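Local coordinates for leucine-rich repeat protein (Bacteroides thetaiotaomicron, PDB 4ECN) that is of unknown function but, as a predicted extracellular leucine-rich repeat protein, probably binds other proteins, at residues G355-T360 against K388-D393; V496-C501 against Q506-L511; I44-T49 against K121-D126; V13-Y18 against Q57-N62. One frame throughout, in Å; residues are numbered along the deposited sequence.

Interaction 1 of 4, residues G355-T360 against K388-D393; sequences GTHSET and KKMFLD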
loop_
_atom_site.group_PDB
_atom_site.type_symbol
_atom_site.label_atom_id
_atom_site.label_comp_id
_atom_site.label_asym_id
_atom_site.label_seq_id
_atom_site.Cartn_x
_atom_site.Cartn_y
_atom_site.Cartn_z
ATOM N N GLY A 355 -1.059 7.383 -3.921
ATOM C CA GLY A 355 -0.946 5.948 -4.135
ATOM C C GLY A 355 0.121 5.367 -3.244
ATOM O O GLY A 355 0.880 6.126 -2.640
ATOM N N THR A 356 0.209 4.023 -3.172
ATOM C CA THR A 356 1.141 3.290 -2.295
ATOM C C THR A 356 1.415 1.910 -2.864
ATOM O O THR A 356 0.563 1.329 -3.530
ATOM C CB THR A 356 0.507 3.219 -0.899
ATOM O OG1 THR A 356 0.729 4.466 -0.263
ATOM C CG2 THR A 356 1.060 2.179 -0.038
ATOM N N HIS A 357 2.608 1.383 -2.596
ATOM C CA HIS A 357 2.990 0.039 -3.014
ATOM C C HIS A 357 2.138 -1.025 -2.292
ATOM O O HIS A 357 1.993 -2.139 -2.792
ATOM C CB HIS A 357 4.490 -0.194 -2.753
ATOM C CG HIS A 357 4.895 0.015 -1.339
ATOM N ND1 HIS A 357 5.263 1.258 -0.880
ATOM C CD2 HIS A 357 4.956 -0.868 -0.316
ATOM C CE1 HIS A 357 5.525 1.099 0.411
ATOM N NE2 HIS A 357 5.372 -0.168 0.786
ATOM N N SER A 358 1.542 -0.648 -1.151
ATOM C CA SER A 358 0.739 -1.457 -0.230
ATOM C C SER A 358 -0.799 -1.249 -0.426
ATOM O O SER A 358 -1.588 -1.943 0.216
ATOM C CB SER A 358 1.128 -1.088 1.203
ATOM O OG SER A 358 0.758 -2.077 2.151
ATOM N N GLU A 359 -1.214 -0.315 -1.311
ATOM C CA GLU A 359 -2.608 0.068 -1.554
ATOM C C GLU A 359 -3.530 -1.175 -1.796
ATOM O O GLU A 359 -4.568 -1.305 -1.134
ATOM C CB GLU A 359 -2.662 1.022 -2.758
ATOM C CG GLU A 359 -3.710 2.129 -2.723
ATOM C CD GLU A 359 -3.563 3.130 -3.859
ATOM O OE1 GLU A 359 -2.512 3.096 -4.546
ATOM O OE2 GLU A 359 -4.517 3.907 -4.105
ATOM N N THR A 360 -3.135 -2.105 -2.684
ATOM C CA THR A 360 -3.967 -3.290 -2.988
ATOM C C THR A 360 -3.980 -4.325 -1.848
ATOM O O THR A 360 -4.840 -5.218 -1.820
ATOM C CB THR A 360 -3.479 -3.958 -4.253
ATOM O OG1 THR A 360 -2.091 -4.249 -4.082
ATOM C CG2 THR A 360 -3.698 -3.088 -5.484
ATOM N N LYS A 388 10.818 -3.210 1.842
ATOM C CA LYS A 388 11.782 -4.280 2.077
ATOM C C LYS A 388 11.098 -5.505 2.701
ATOM O O LYS A 388 11.302 -6.609 2.211
ATOM C CB LYS A 388 12.918 -3.772 2.973
ATOM C CG LYS A 388 14.151 -4.652 2.941
ATOM C CD LYS A 388 15.343 -4.009 3.640
ATOM C CE LYS A 388 15.340 -4.054 5.158
ATOM N NZ LYS A 388 15.926 -5.310 5.692
ATOM N N LYS A 389 10.264 -5.305 3.744
ATOM C CA LYS A 389 9.586 -6.380 4.476
ATOM C C LYS A 389 8.494 -7.024 3.625
ATOM O O LYS A 389 8.302 -8.251 3.688
ATOM C CB LYS A 389 8.986 -5.874 5.821
ATOM C CG LYS A 389 10.055 -5.321 6.791
ATOM C CD LYS A 389 9.515 -4.951 8.196
ATOM C CE LYS A 389 10.196 -3.750 8.857
ATOM N NZ LYS A 389 9.466 -2.454 8.607
HETATM N N MSE A 390 7.796 -6.211 2.824
HETATM C CA MSE A 390 6.704 -6.680 1.971
HETATM C C MSE A 390 7.179 -7.479 0.783
HETATM O O MSE A 390 6.438 -8.365 0.379
HETATM C CB MSE A 390 5.865 -5.500 1.459
HETATM C CG MSE A 390 4.732 -5.911 0.506
HETATM SE SE MSE A 390 3.184 -4.805 0.666
HETATM C CE MSE A 390 2.659 -4.815 -1.027
ATOM N N PHE A 391 8.358 -7.170 0.192
ATOM C CA PHE A 391 8.760 -7.891 -1.011
ATOM C C PHE A 391 10.155 -8.478 -1.035
ATOM O O PHE A 391 10.441 -9.199 -1.995
ATOM C CB PHE A 391 8.718 -6.939 -2.219
ATOM C CG PHE A 391 7.406 -6.243 -2.487
ATOM C CD1 PHE A 391 6.355 -6.915 -3.097
ATOM C CD2 PHE A 391 7.240 -4.898 -2.183
ATOM C CE1 PHE A 391 5.147 -6.269 -3.342
ATOM C CE2 PHE A 391 6.038 -4.247 -2.460
ATOM C CZ PHE A 391 5.017 -4.927 -3.064
ATOM N N LEU A 392 11.068 -8.141 -0.103
ATOM C CA LEU A 392 12.439 -8.589 -0.351
ATOM C C LEU A 392 12.972 -9.535 0.705
ATOM O O LEU A 392 13.513 -10.581 0.335
ATOM C CB LEU A 392 13.376 -7.381 -0.474
ATOM C CG LEU A 392 12.870 -6.224 -1.395
ATOM C CD1 LEU A 392 13.672 -4.935 -1.200
ATOM C CD2 LEU A 392 12.697 -6.657 -2.846
ATOM N N ASP A 393 12.879 -9.185 1.983
ATOM C CA ASP A 393 13.429 -10.012 3.065
ATOM C C ASP A 393 12.663 -11.293 3.293
ATOM O O ASP A 393 11.422 -11.304 3.222
ATOM C CB ASP A 393 13.416 -9.239 4.397
ATOM C CG ASP A 393 14.333 -8.045 4.518
ATOM O OD1 ASP A 393 15.460 -8.097 3.963
ATOM O OD2 ASP A 393 13.992 -7.124 5.291
#
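The rings of His357 and Phe391 approach at a slant, with CD2 of His357 4.1 Å from CE2 of Phe391. CG of Met390 lies over the centre of one face of the Phe391 ring, 3.6 Å above its plane. At the edge of that ring, CZ lies 4.1 Å from O of His357. The selenium of Met390, a selenomethionine here, sits at the edge of the imidazole. Its methyl CE is directed to the backbone, 3.3 Å from O of His357. SE itself is 3.9 Å from OG of Ser358. CG of Met390 stands opposite its own backbone N (chi1 178°), which sends the chain toward the type I turn from Thr356 to Glu359. No hydrogen bond crosses between the segments. Hydrogen bonds from ND1 to Glu497 and from NE2 to His386 fix the rotation of the imidazole; Ser358 OG is hydrogen-bonded to Ser362 OG. The contact packs a partly helical excursion of the chain against a turn of the leucine-rich repeat region. That turn follows strand 351-353 and leads into a short helix. It meets the end of helix 386-391, while Tyr499 of strand 495-499 touches both His357 and Phe391.

Interaction 2 of 4, residues V496-C501 against Q506-L511; sequences VELYNC and QLPDFL
Leu498 and Pro508 reach toward each other, the leucine methyl meeting the CG-CD side of the proline ring. The methyl CD1 of Leu498 lies 3.6 Å from CG of Pro508 and equally close to CD of the same ring. That one methyl also reaches CE2 of Phe510 at 4.1 Å, coming in obliquely to the ring. CD1 of Leu511 is a further neighbour of it. Val496 touches Phe510 and Leu511 through CG1, which is set opposite the backbone N (chi1 -180°). Val496 and Phe510 run past each other in opposite directions, and CG1 of Val496 ends at the ring edge, 4.0 Å from CZ of Phe510. Leu511 crosses Val496 at a slant, with its CD2 3.8 Å from CG1 of Val496. CG of Leu511 also lies above one face of the Phe510 ring, displaced toward the rim.

Strand 495-499 lies in the parallel run of strands of the leucine-rich repeat sheet, between 452-456 and 519-521. Val496 and Leu498 turn inward from it, and segment 506-511 folds back over them on the way to strand 519-521. Asn525 bonds to Leu498 O and Cys501 N, in the manner of the asparagine ladder of leucine-rich repeats. Trp487 meets the Phe510 ring from outside the two segments.

Every contact here is apolar and every touching residue is buried. No hydrogen bond joins the segments, so their cohesion is that of a hydrophobic core, set by the fit of methyls, a proline ring and an aromatic edge.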
loop_
_atom_site.group_PDB
_atom_site.type_symbol
_atom_site.label_atom_id
_atom_site.label_comp_id
_atom_site.label_asym_id
_atom_site.label_seq_id
_atom_site.Cartn_x
_atom_site.Cartn_y
_atom_site.Cartn_z
ATOM N N VAL A 496 10.171 10.276 -1.045
ATOM C CA VAL A 496 9.386 10.302 -2.295
ATOM C C VAL A 496 9.229 8.892 -2.797
ATOM O O VAL A 496 10.194 8.126 -2.759
ATOM C CB VAL A 496 9.972 11.207 -3.415
ATOM C CG1 VAL A 496 9.099 11.177 -4.669
ATOM C CG2 VAL A 496 10.168 12.643 -2.938
ATOM N N GLU A 497 8.011 8.551 -3.260
ATOM C CA GLU A 497 7.683 7.281 -3.890
ATOM C C GLU A 497 6.983 7.540 -5.215
ATOM O O GLU A 497 6.008 8.291 -5.278
ATOM C CB GLU A 497 6.825 6.382 -2.989
ATOM C CG GLU A 497 6.407 5.058 -3.628
ATOM C CD GLU A 497 5.843 4.032 -2.662
ATOM O OE1 GLU A 497 6.605 3.545 -1.790
ATOM O OE2 GLU A 497 4.652 3.676 -2.809
ATOM N N LEU A 498 7.528 6.921 -6.271
ATOM C CA LEU A 498 7.044 6.886 -7.641
ATOM C C LEU A 498 7.026 5.435 -8.067
ATOM O O LEU A 498 7.837 5.002 -8.867
ATOM C CB LEU A 498 7.911 7.764 -8.551
ATOM C CG LEU A 498 7.478 9.201 -8.726
ATOM C CD1 LEU A 498 8.557 9.984 -9.388
ATOM C CD2 LEU A 498 6.219 9.307 -9.549
ATOM N N TYR A 499 6.137 4.665 -7.457
ATOM C CA TYR A 499 6.017 3.219 -7.622
ATOM C C TYR A 499 5.030 2.854 -8.711
ATOM O O TYR A 499 3.937 3.410 -8.775
ATOM C CB TYR A 499 5.564 2.597 -6.282
ATOM C CG TYR A 499 5.415 1.092 -6.306
ATOM C CD1 TYR A 499 6.528 0.263 -6.237
ATOM C CD2 TYR A 499 4.160 0.495 -6.381
ATOM C CE1 TYR A 499 6.401 -1.120 -6.309
ATOM C CE2 TYR A 499 4.020 -0.890 -6.410
ATOM C CZ TYR A 499 5.145 -1.697 -6.362
ATOM O OH TYR A 499 5.040 -3.073 -6.413
ATOM N N ASN A 500 5.407 1.890 -9.539
ATOM C CA ASN A 500 4.567 1.287 -10.564
ATOM C C ASN A 500 3.700 2.311 -11.344
ATOM O O ASN A 500 2.476 2.249 -11.260
ATOM C CB ASN A 500 3.649 0.239 -9.891
ATOM C CG ASN A 500 2.809 -0.607 -10.816
ATOM O OD1 ASN A 500 3.221 -0.987 -11.928
ATOM N ND2 ASN A 500 1.602 -0.904 -10.363
ATOM N N CYS A 501 4.345 3.233 -12.100
ATOM C CA CYS A 501 3.707 4.223 -12.988
ATOM C C CYS A 501 4.088 3.815 -14.445
ATOM O O CYS A 501 5.215 4.025 -14.946
ATOM C CB CYS A 501 4.088 5.657 -12.618
ATOM S SG CYS A 501 3.483 6.185 -10.973
ATOM N N GLN A 506 10.558 8.280 -18.283
ATOM C CA GLN A 506 11.758 8.714 -17.556
ATOM C C GLN A 506 11.343 9.270 -16.185
ATOM O O GLN A 506 10.152 9.481 -15.938
ATOM C CB GLN A 506 12.603 9.734 -18.346
ATOM C CG GLN A 506 11.973 11.078 -18.594
ATOM C CD GLN A 506 12.592 11.685 -19.818
ATOM O OE1 GLN A 506 12.433 11.195 -20.956
ATOM N NE2 GLN A 506 13.322 12.761 -19.614
ATOM N N LEU A 507 12.313 9.495 -15.295
ATOM C CA LEU A 507 11.981 10.051 -13.995
ATOM C C LEU A 507 11.667 11.527 -14.178
ATOM O O LEU A 507 12.331 12.190 -14.989
ATOM C CB LEU A 507 13.102 9.837 -12.956
ATOM C CG LEU A 507 13.607 8.420 -12.712
ATOM C CD1 LEU A 507 14.785 8.452 -11.793
ATOM C CD2 LEU A 507 12.518 7.517 -12.141
ATOM N N PRO A 508 10.618 12.038 -13.482
ATOM C CA PRO A 508 10.256 13.454 -13.617
ATOM C C PRO A 508 11.338 14.369 -13.036
ATOM O O PRO A 508 12.035 13.984 -12.073
ATOM C CB PRO A 508 8.944 13.551 -12.835
ATOM C CG PRO A 508 9.002 12.493 -11.895
ATOM C CD PRO A 508 9.727 11.363 -12.520
ATOM N N ASP A 509 11.454 15.595 -13.616
ATOM C CA ASP A 509 12.467 16.598 -13.277
ATOM C C ASP A 509 12.426 17.086 -11.828
ATOM O O ASP A 509 13.480 17.488 -11.319
ATOM C CB ASP A 509 12.332 17.829 -14.181
ATOM C CG ASP A 509 13.381 17.886 -15.277
ATOM O OD1 ASP A 509 13.454 16.920 -16.086
ATOM O OD2 ASP A 509 14.130 18.897 -15.333
ATOM N N PHE A 510 11.247 17.047 -11.158
ATOM C CA PHE A 510 11.095 17.584 -9.808
ATOM C C PHE A 510 12.062 16.886 -8.808
ATOM O O PHE A 510 12.538 17.556 -7.886
ATOM C CB PHE A 510 9.641 17.494 -9.334
ATOM C CG PHE A 510 9.197 16.204 -8.699
ATOM C CD1 PHE A 510 9.332 16.001 -7.332
ATOM C CD2 PHE A 510 8.587 15.216 -9.453
ATOM C CE1 PHE A 510 8.941 14.800 -6.746
ATOM C CE2 PHE A 510 8.181 14.018 -8.861
ATOM C CZ PHE A 510 8.361 13.817 -7.514
ATOM N N LEU A 511 12.399 15.587 -9.026
ATOM C CA LEU A 511 13.293 14.813 -8.148
ATOM C C LEU A 511 14.688 15.407 -8.025
ATOM O O LEU A 511 15.283 15.360 -6.949
ATOM C CB LEU A 511 13.448 13.373 -8.658
ATOM C CG LEU A 511 12.239 12.491 -8.575
ATOM C CD1 LEU A 511 12.470 11.200 -9.339
ATOM C CD2 LEU A 511 11.836 12.252 -7.125
#

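Interaction 3 of 4, residues I44-T49 against K121-D126; sequences IKVVMT and KALTVD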
loop_
_atom_site.group_PDB
_atom_site.type_symbol
_atom_site.label_atom_id
_atom_site.label_comp_id
_atom_site.label_asym_id
_atom_site.label_seq_id
_atom_site.Cartn_x
_atom_site.Cartn_y
_atom_site.Cartn_z
ATOM N N ILE A 44 -52.524 25.131 -9.451
ATOM C CA ILE A 44 -51.116 24.856 -9.151
ATOM C C ILE A 44 -50.268 26.035 -9.658
ATOM O O ILE A 44 -50.510 26.560 -10.753
ATOM C CB ILE A 44 -50.596 23.490 -9.703
ATOM C CG1 ILE A 44 -49.227 23.123 -9.085
ATOM C CG2 ILE A 44 -50.580 23.434 -11.254
ATOM C CD1 ILE A 44 -48.728 21.750 -9.371
ATOM N N LYS A 45 -49.293 26.455 -8.846
ATOM C CA LYS A 45 -48.359 27.513 -9.214
ATOM C C LYS A 45 -46.979 26.883 -9.185
ATOM O O LYS A 45 -46.405 26.646 -8.122
ATOM C CB LYS A 45 -48.494 28.766 -8.310
ATOM C CG LYS A 45 -47.630 29.973 -8.750
ATOM C CD LYS A 45 -48.003 31.293 -8.034
ATOM C CE LYS A 45 -47.629 31.352 -6.568
ATOM N NZ LYS A 45 -48.344 32.442 -5.846
ATOM N N VAL A 46 -46.495 26.524 -10.352
ATOM C CA VAL A 46 -45.203 25.881 -10.462
ATOM C C VAL A 46 -44.136 26.985 -10.617
ATOM O O VAL A 46 -44.177 27.799 -11.550
ATOM C CB VAL A 46 -45.175 24.832 -11.606
ATOM C CG1 VAL A 46 -43.828 24.134 -11.677
ATOM C CG2 VAL A 46 -46.291 23.802 -11.436
ATOM N N VAL A 47 -43.206 27.012 -9.660
ATOM C CA VAL A 47 -42.088 27.948 -9.620
ATOM C C VAL A 47 -40.924 27.316 -10.415
ATOM O O VAL A 47 -40.513 26.190 -10.122
ATOM C CB VAL A 47 -41.710 28.301 -8.150
ATOM C CG1 VAL A 47 -40.478 29.200 -8.081
ATOM C CG2 VAL A 47 -42.883 28.947 -7.425
HETATM N N MSE A 48 -40.423 28.032 -11.427
HETATM C CA MSE A 48 -39.332 27.561 -12.288
HETATM C C MSE A 48 -38.223 28.578 -12.457
HETATM O O MSE A 48 -38.434 29.765 -12.204
HETATM C CB MSE A 48 -39.860 27.231 -13.689
HETATM C CG MSE A 48 -40.676 25.968 -13.784
HETATM SE SE MSE A 48 -41.709 26.017 -15.430
HETATM C CE MSE A 48 -43.094 27.360 -14.883
ATOM N N THR A 49 -37.063 28.120 -12.966
ATOM C CA THR A 49 -35.904 28.958 -13.279
ATOM C C THR A 49 -35.345 28.568 -14.659
ATOM O O THR A 49 -35.057 27.394 -14.897
ATOM C CB THR A 49 -34.823 28.864 -12.187
ATOM O OG1 THR A 49 -34.465 27.498 -11.995
ATOM C CG2 THR A 49 -35.251 29.484 -10.865
ATOM N N LYS A 121 -44.997 16.521 -17.473
ATOM C CA LYS A 121 -44.096 16.360 -16.335
ATOM C C LYS A 121 -44.829 15.694 -15.183
ATOM O O LYS A 121 -45.961 16.039 -14.837
ATOM C CB LYS A 121 -43.469 17.698 -15.887
ATOM C CG LYS A 121 -42.364 17.577 -14.822
ATOM C CD LYS A 121 -41.034 17.043 -15.382
ATOM C CE LYS A 121 -40.021 16.719 -14.318
ATOM N NZ LYS A 121 -40.386 15.487 -13.561
ATOM N N ALA A 122 -44.165 14.707 -14.620
ATOM C CA ALA A 122 -44.640 13.969 -13.476
ATOM C C ALA A 122 -44.192 14.665 -12.190
ATOM O O ALA A 122 -42.983 14.792 -11.918
ATOM C CB ALA A 122 -44.116 12.538 -13.531
ATOM N N LEU A 123 -45.166 15.153 -11.424
ATOM C CA LEU A 123 -44.879 15.743 -10.135
ATOM C C LEU A 123 -45.289 14.749 -9.062
ATOM O O LEU A 123 -46.471 14.413 -8.973
ATOM C CB LEU A 123 -45.567 17.109 -9.951
ATOM C CG LEU A 123 -45.006 18.289 -10.743
ATOM C CD1 LEU A 123 -45.829 19.532 -10.495
ATOM C CD2 LEU A 123 -43.543 18.554 -10.403
ATOM N N THR A 124 -44.315 14.232 -8.289
ATOM C CA THR A 124 -44.600 13.268 -7.220
ATOM C C THR A 124 -44.731 14.015 -5.884
ATOM O O THR A 124 -43.784 14.672 -5.437
ATOM C CB THR A 124 -43.532 12.166 -7.165
ATOM O OG1 THR A 124 -43.498 11.490 -8.426
ATOM C CG2 THR A 124 -43.794 11.162 -6.052
ATOM N N VAL A 125 -45.905 13.903 -5.246
ATOM C CA VAL A 125 -46.171 14.561 -3.966
ATOM C C VAL A 125 -45.412 13.812 -2.834
ATOM O O VAL A 125 -45.761 12.678 -2.481
ATOM C CB VAL A 125 -47.693 14.655 -3.687
ATOM C CG1 VAL A 125 -47.979 15.190 -2.289
ATOM C CG2 VAL A 125 -48.390 15.510 -4.736
ATOM N N ASP A 126 -44.362 14.474 -2.291
ATOM C CA ASP A 126 -43.515 13.992 -1.196
ATOM C C ASP A 126 -44.328 13.888 0.091
ATOM O O ASP A 126 -45.036 14.830 0.459
ATOM C CB ASP A 126 -42.311 14.940 -1.002
ATOM C CG ASP A 126 -41.223 14.479 -0.047
ATOM O OD1 ASP A 126 -41.298 13.327 0.440
ATOM O OD2 ASP A 126 -40.263 15.248 0.167
#
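Ile44 and Leu123 meet tip to tip, CD1 of Ile44 lying 3.8 Å from CD1 of Leu123. Val46 stands two residues further along the same strand as Ile44. Its CG2 comes within 4.4 Å of CD1 of Leu123, a looser touch. One methyl of Leu123 thus serves both partners. Ile44 reaches it with a fully extended branch: CG1 lies opposite the backbone N and CD1 continues the line (chi2 171°). The backbones stay well apart, with 10.1 Å between CA of Val46 and CA of Leu123.

The next shell frames this apolar group. Ile44 rests on Leu61 and Tyr90, Val46 touches Ile87, and Leu123 packs on Phe15. Strand 43-49 is held by backbone bonds to strand 54-63 and strand 83-93, for example between Ile44 and Leu59. Strand 118-124 runs parallel to strand 10-18 and pairs with it. Within strand 118-124, NZ of Lys121 gives a hydrogen bond to O of Ala122 at 3.2 Å, the donor tilted 27° from the carbonyl plane. The same NZ forms a salt bridge with Asp108.

The DUF4458 family belongs to the transthyretin clan, and facing strands that meet through inward side chains are consistent with a beta-sandwich core. No polar bond spans the two segments. Their direct contact is small and wholly aliphatic, a matter of dispersion and exclusion of water, while the hydrogen bonding that fixes each strand is made to other strands.

Interaction 4 of 4, residues V13-Y18 against Q57-N62; sequences VQFKLY and QTLLLN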
loop_
_atom_site.group_PDB
_atom_site.type_symbol
_atom_site.label_atom_id
_atom_site.label_comp_id
_atom_site.label_asym_id
_atom_site.label_seq_id
_atom_site.Cartn_x
_atom_site.Cartn_y
_atom_site.Cartn_z
ATOM N N VAL A 13 -46.254 22.367 -21.891
ATOM C CA VAL A 13 -46.062 21.527 -20.706
ATOM C C VAL A 13 -47.396 21.376 -20.003
ATOM O O VAL A 13 -48.225 22.293 -20.012
ATOM C CB VAL A 13 -44.977 22.059 -19.724
ATOM C CG1 VAL A 13 -44.679 21.055 -18.618
ATOM C CG2 VAL A 13 -43.696 22.391 -20.454
ATOM N N GLN A 14 -47.595 20.202 -19.414
ATOM C CA GLN A 14 -48.726 19.885 -18.573
ATOM C C GLN A 14 -48.195 19.048 -17.457
ATOM O O GLN A 14 -47.161 18.401 -17.626
ATOM C CB GLN A 14 -49.889 19.227 -19.324
ATOM C CG GLN A 14 -49.626 17.856 -19.940
ATOM C CD GLN A 14 -50.860 17.346 -20.654
ATOM O OE1 GLN A 14 -51.691 18.115 -21.171
ATOM N NE2 GLN A 14 -50.989 16.027 -20.720
ATOM N N PHE A 15 -48.842 19.108 -16.295
ATOM C CA PHE A 15 -48.371 18.361 -15.134
ATOM C C PHE A 15 -49.398 17.315 -14.724
ATOM O O PHE A 15 -50.607 17.526 -14.852
ATOM C CB PHE A 15 -48.048 19.308 -13.965
ATOM C CG PHE A 15 -46.977 20.318 -14.313
ATOM C CD1 PHE A 15 -45.631 19.997 -14.197
ATOM C CD2 PHE A 15 -47.315 21.578 -14.788
ATOM C CE1 PHE A 15 -44.646 20.921 -14.550
ATOM C CE2 PHE A 15 -46.331 22.496 -15.143
ATOM C CZ PHE A 15 -45.004 22.164 -15.020
ATOM N N LYS A 16 -48.889 16.167 -14.282
ATOM C CA LYS A 16 -49.658 15.019 -13.818
ATOM C C LYS A 16 -49.221 14.730 -12.370
ATOM O O LYS A 16 -48.034 14.467 -12.153
ATOM C CB LYS A 16 -49.414 13.829 -14.772
ATOM C CG LYS A 16 -50.654 13.049 -15.178
ATOM C CD LYS A 16 -50.247 11.825 -15.997
ATOM C CE LYS A 16 -51.391 11.049 -16.604
ATOM N NZ LYS A 16 -50.900 9.878 -17.383
ATOM N N LEU A 17 -50.139 14.887 -11.378
ATOM C CA LEU A 17 -49.845 14.669 -9.950
ATOM C C LEU A 17 -49.790 13.165 -9.633
ATOM O O LEU A 17 -50.724 12.426 -9.952
ATOM C CB LEU A 17 -50.875 15.376 -9.044
ATOM C CG LEU A 17 -50.689 16.895 -8.849
ATOM C CD1 LEU A 17 -51.955 17.555 -8.369
ATOM C CD2 LEU A 17 -49.562 17.204 -7.873
ATOM N N TYR A 18 -48.674 12.721 -9.039
ATOM C CA TYR A 18 -48.426 11.326 -8.691
ATOM C C TYR A 18 -48.293 11.149 -7.182
ATOM O O TYR A 18 -47.904 12.082 -6.473
ATOM C CB TYR A 18 -47.159 10.803 -9.398
ATOM C CG TYR A 18 -47.357 10.521 -10.873
ATOM C CD1 TYR A 18 -47.350 11.551 -11.809
ATOM C CD2 TYR A 18 -47.509 9.218 -11.340
ATOM C CE1 TYR A 18 -47.540 11.300 -13.169
ATOM C CE2 TYR A 18 -47.677 8.951 -12.702
ATOM C CZ TYR A 18 -47.695 9.997 -13.615
ATOM O OH TYR A 18 -47.867 9.750 -14.961
ATOM N N GLN A 57 -45.789 30.496 -12.646
ATOM C CA GLN A 57 -47.008 30.644 -13.431
ATOM C C GLN A 57 -48.125 29.806 -12.827
ATOM O O GLN A 57 -47.888 28.662 -12.447
ATOM C CB GLN A 57 -46.751 30.241 -14.901
ATOM C CG GLN A 57 -47.958 30.392 -15.840
ATOM C CD GLN A 57 -48.293 31.818 -16.181
ATOM O OE1 GLN A 57 -47.619 32.451 -17.000
ATOM N NE2 GLN A 57 -49.378 32.332 -15.604
ATOM N N THR A 58 -49.341 30.363 -12.764
ATOM C CA THR A 58 -50.502 29.660 -12.222
ATOM C C THR A 58 -51.282 28.986 -13.370
ATOM O O THR A 58 -51.515 29.596 -14.421
ATOM C CB THR A 58 -51.397 30.611 -11.399
ATOM O OG1 THR A 58 -50.592 31.349 -10.472
ATOM C CG2 THR A 58 -52.515 29.871 -10.646
ATOM N N LEU A 59 -51.666 27.711 -13.143
ATOM C CA LEU A 59 -52.450 26.850 -14.038
ATOM C C LEU A 59 -53.574 26.175 -13.265
ATOM O O LEU A 59 -53.485 26.048 -12.047
ATOM C CB LEU A 59 -51.559 25.777 -14.714
ATOM C CG LEU A 59 -50.525 26.259 -15.727
ATOM C CD1 LEU A 59 -49.406 25.264 -15.870
ATOM C CD2 LEU A 59 -51.154 26.593 -17.068
ATOM N N LEU A 60 -54.617 25.725 -13.970
ATOM C CA LEU A 60 -55.745 25.027 -13.354
ATOM C C LEU A 60 -55.541 23.506 -13.406
ATOM O O LEU A 60 -54.862 22.988 -14.299
ATOM C CB LEU A 60 -57.080 25.403 -14.046
ATOM C CG LEU A 60 -57.553 26.861 -13.980
ATOM C CD1 LEU A 60 -58.383 27.218 -15.198
ATOM C CD2 LEU A 60 -58.318 27.145 -12.700
ATOM N N LEU A 61 -56.147 22.806 -12.442
ATOM C CA LEU A 61 -56.149 21.353 -12.325
ATOM C C LEU A 61 -57.429 20.766 -12.916
ATOM O O LEU A 61 -58.532 21.222 -12.599
ATOM C CB LEU A 61 -56.014 20.935 -10.845
ATOM C CG LEU A 61 -54.639 20.544 -10.293
ATOM C CD1 LEU A 61 -53.610 21.602 -10.543
ATOM C CD2 LEU A 61 -54.712 20.267 -8.799
ATOM N N ASN A 62 -57.276 19.763 -13.778
ATOM C CA ASN A 62 -58.381 19.021 -14.384
ATOM C C ASN A 62 -58.431 17.652 -13.707
ATOM O O ASN A 62 -57.392 16.982 -13.626
ATOM C CB ASN A 62 -58.221 18.916 -15.917
ATOM C CG ASN A 62 -58.101 20.239 -16.643
ATOM O OD1 ASN A 62 -59.096 20.909 -16.950
ATOM N ND2 ASN A 62 -56.873 20.615 -16.983
#
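Leu17 and Leu61 meet through methyls, and their torsions set the angle. CG of Leu17 is turned away from its carbonyl carbon (chi1 -79°), while Leu61 bends at chi2 (54°). The two side chains then cross at about a right angle, with CD1 of Leu17 3.9 Å from CD2 of Leu61. In Phe15 the end of the ring comes nearer to segment 57-62 than its first bond would suggest. It presents an edge: CD1 of Leu59 lies near the ring plane, 4.2 Å from CE2 of Phe15. One face of the ring carries CG1 of Val13, 3.8 Å above the plane and displaced toward the rim. Two separate apolar touches therefore join the segments, without a hydrogen bond between them. The pair is partly buried: Phe15 and Leu17 are enclosed, while Leu59 and Leu61 keep some exposure.

Both strands belong to one curled sheet. Strand 73-81 pairs antiparallel with each of them and so bridges them. Phe15 also packs on Val46 of strand 43-49. Leu17 touches Leu73 of strand 73-81 and Val125, which follows strand 118-124. The contact joins strands 10-18 and 54-63 across the strand between them, 73-81, in this DUF4458 region.

Interactions 1 and 2 lie in the repeat region and touch: His357 ND1 is 2.8 Å from Glu497 OE1, a probable hydrogen bond, and strand 495-499 serves both. Interactions 3 and 4 share one curled sheet more than 50 Å away between centres. They also touch, with the strands of 13-18 and 121-126 bonded along their backbones. Interactions 1, 2 and 3 are buried; interaction 4 is only partly so. Interactions 2, 3 and 4 are purely apolar, joining side chains of two strands or of a strand and the loop after it. Interaction 1 meets the backbone of a turn, and so includes a carbonyl and polar groups beside its aromatic and selenium contacts.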